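Local coordinates for putative extracellular solute-binding protein (Bordetella bronchiseptica, PDB 4P56), which binds mandelate, probably as the periplasmic receptor that delivers its solute to a TRAP transporter, at residues R117-W122 with L266-G271. Residues are numbered along the deposited sequence; the frame is centred on the assembly and turned at random.
Sequences RSIAAW and LAELAG
Ser118 and Ala267 lie opposite each other where two helices of this TRAP solute-binding protein, 114-129 and 263-285, pack together; the axes of 117-122 and 266-271 come within 8.0 Å and run nearly antiparallel, at 155°. Small residues permit the close approach: each CB points at the other helix, and Ala267 CB settles over the opposing turn, 3.6 Å from Ser118 O. In return Ser118 CB lies 3.3 Å from Ala267 O, a carbonyl already taken up by the helix bond from Gly271 N. One turn along, Trp122 adds only its CB, 4.0 Å from Ala267 CB; with CG anti to the backbone N (chi1 168°) the indole swings away from the methyl, and the side chain packs on Leu140 of strand 139-145. Along one margin of the interface the side chains of Ile119 and Glu268 run alongside each other in the same direction, with Ile119 CD1 lying against the aliphatic part of the glutamate, 4.0 Å from its CB. The carboxylate is bound within its own helix by a salt bridge from OE2 to Arg272. The buried Ser118 hydroxyl bonds to Ala114 O and Ala145 N, tying helix to strand, while its OG rests 3.7 Å from Gly271 CA.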
loop_
_atom_site.group_PDB
_atom_site.type_symbol
_atom_site.label_atom_id
_atom_site.label_comp_id
_atom_site.label_asym_id
_atom_site.label_seq_id
_atom_site.Cartn_x
_atom_site.Cartn_y
_atom_site.Cartn_z
ATOM N N ARG A 117 8.456 4.121 -5.546
ATOM C CA ARG A 117 8.319 2.861 -4.780
ATOM C C ARG A 117 7.478 1.801 -5.499
ATOM O O ARG A 117 7.797 0.604 -5.444
ATOM C CB ARG A 117 7.699 3.138 -3.418
ATOM C CG ARG A 117 7.906 2.032 -2.414
ATOM C CD ARG A 117 7.103 2.308 -1.130
ATOM N NE ARG A 117 7.504 3.506 -0.410
ATOM C CZ ARG A 117 8.469 3.528 0.508
ATOM N NH1 ARG A 117 9.174 2.432 0.784
ATOM N NH2 ARG A 117 8.742 4.645 1.144
ATOM N N SER A 118 6.397 2.231 -6.151
ATOM C CA SER A 118 5.541 1.309 -6.885
ATOM C C SER A 118 6.313 0.663 -8.029
ATOM O O SER A 118 6.289 -0.549 -8.217
ATOM C CB SER A 118 4.329 2.040 -7.487
ATOM O OG SER A 118 3.464 2.537 -6.484
ATOM N N ILE A 119 6.973 1.489 -8.825
ATOM C CA ILE A 119 7.688 0.982 -9.987
ATOM C C ILE A 119 8.794 0.043 -9.535
ATOM O O ILE A 119 8.928 -1.049 -10.066
ATOM C CB ILE A 119 8.270 2.119 -10.830
ATOM C CG1 ILE A 119 7.132 2.839 -11.537
ATOM C CG2 ILE A 119 9.247 1.563 -11.865
ATOM C CD1 ILE A 119 7.497 4.189 -12.025
ATOM N N ALA A 120 9.571 0.462 -8.547
ATOM C CA ALA A 120 10.688 -0.351 -8.088
ATOM C C ALA A 120 10.187 -1.614 -7.399
ATOM O O ALA A 120 10.765 -2.695 -7.559
ATOM C CB ALA A 120 11.609 0.468 -7.157
ATOM N N ALA A 121 9.083 -1.514 -6.671
ATOM C CA ALA A 121 8.539 -2.705 -6.008
ATOM C C ALA A 121 8.088 -3.745 -7.019
ATOM O O ALA A 121 8.414 -4.921 -6.891
ATOM C CB ALA A 121 7.390 -2.349 -5.091
ATOM N N TRP A 122 7.301 -3.330 -8.003
ATOM C CA TRP A 122 6.857 -4.263 -9.033
ATOM C C TRP A 122 8.029 -4.838 -9.818
ATOM O O TRP A 122 8.079 -6.035 -10.068
ATOM C CB TRP A 122 5.852 -3.634 -10.008
ATOM C CG TRP A 122 5.676 -4.548 -11.177
ATOM C CD1 TRP A 122 6.143 -4.372 -12.437
ATOM C CD2 TRP A 122 5.045 -5.839 -11.150
ATOM N NE1 TRP A 122 5.832 -5.474 -13.209
ATOM C CE2 TRP A 122 5.160 -6.387 -12.436
ATOM C CE3 TRP A 122 4.394 -6.580 -10.146
ATOM C CZ2 TRP A 122 4.643 -7.646 -12.762
ATOM C CZ3 TRP A 122 3.898 -7.828 -10.450
ATOM C CH2 TRP A 122 4.010 -8.356 -11.755
ATOM N N LEU A 266 0.824 -0.354 -14.771
ATOM C CA LEU A 266 -0.136 -0.234 -13.661
ATOM C C LEU A 266 0.531 0.384 -12.414
ATOM O O LEU A 266 -0.029 1.254 -11.753
ATOM C CB LEU A 266 -0.711 -1.624 -13.403
ATOM C CG LEU A 266 -1.605 -1.973 -12.222
ATOM C CD1 LEU A 266 -2.191 -3.359 -12.461
ATOM C CD2 LEU A 266 -0.898 -1.976 -10.908
ATOM N N ALA A 267 1.748 -0.059 -12.113
ATOM C CA ALA A 267 2.465 0.434 -10.962
ATOM C C ALA A 267 2.617 1.938 -11.053
ATOM O O ALA A 267 2.365 2.652 -10.082
ATOM C CB ALA A 267 3.846 -0.249 -10.844
ATOM N N GLU A 268 2.986 2.422 -12.226
ATOM C CA GLU A 268 3.151 3.850 -12.424
ATOM C C GLU A 268 1.815 4.608 -12.373
ATOM O O GLU A 268 1.720 5.684 -11.752
ATOM C CB GLU A 268 3.871 4.118 -13.735
ATOM C CG GLU A 268 4.195 5.607 -13.957
ATOM C CD GLU A 268 5.232 5.838 -15.046
ATOM O OE1 GLU A 268 5.485 4.905 -15.852
ATOM O OE2 GLU A 268 5.805 6.955 -15.089
ATOM N N LEU A 269 0.779 4.058 -12.998
ATOM C CA LEU A 269 -0.527 4.720 -12.960
ATOM C C LEU A 269 -0.992 4.867 -11.502
ATOM O O LEU A 269 -1.421 5.927 -11.073
ATOM C CB LEU A 269 -1.554 3.950 -13.801
ATOM C CG LEU A 269 -2.904 4.581 -14.084
ATOM C CD1 LEU A 269 -2.744 5.928 -14.764
ATOM C CD2 LEU A 269 -3.735 3.639 -14.973
ATOM N N ALA A 270 -0.897 3.803 -10.722
ATOM C CA ALA A 270 -1.400 3.848 -9.361
ATOM C C ALA A 270 -0.546 4.794 -8.495
ATOM O O ALA A 270 -1.065 5.558 -7.668
ATOM C CB ALA A 270 -1.367 2.478 -8.778
ATOM N N GLY A 271 0.768 4.698 -8.656
ATOM C CA GLY A 271 1.672 5.487 -7.868
ATOM C C GLY A 271 1.405 6.972 -8.150
ATOM O O GLY A 271 1.419 7.829 -7.247
#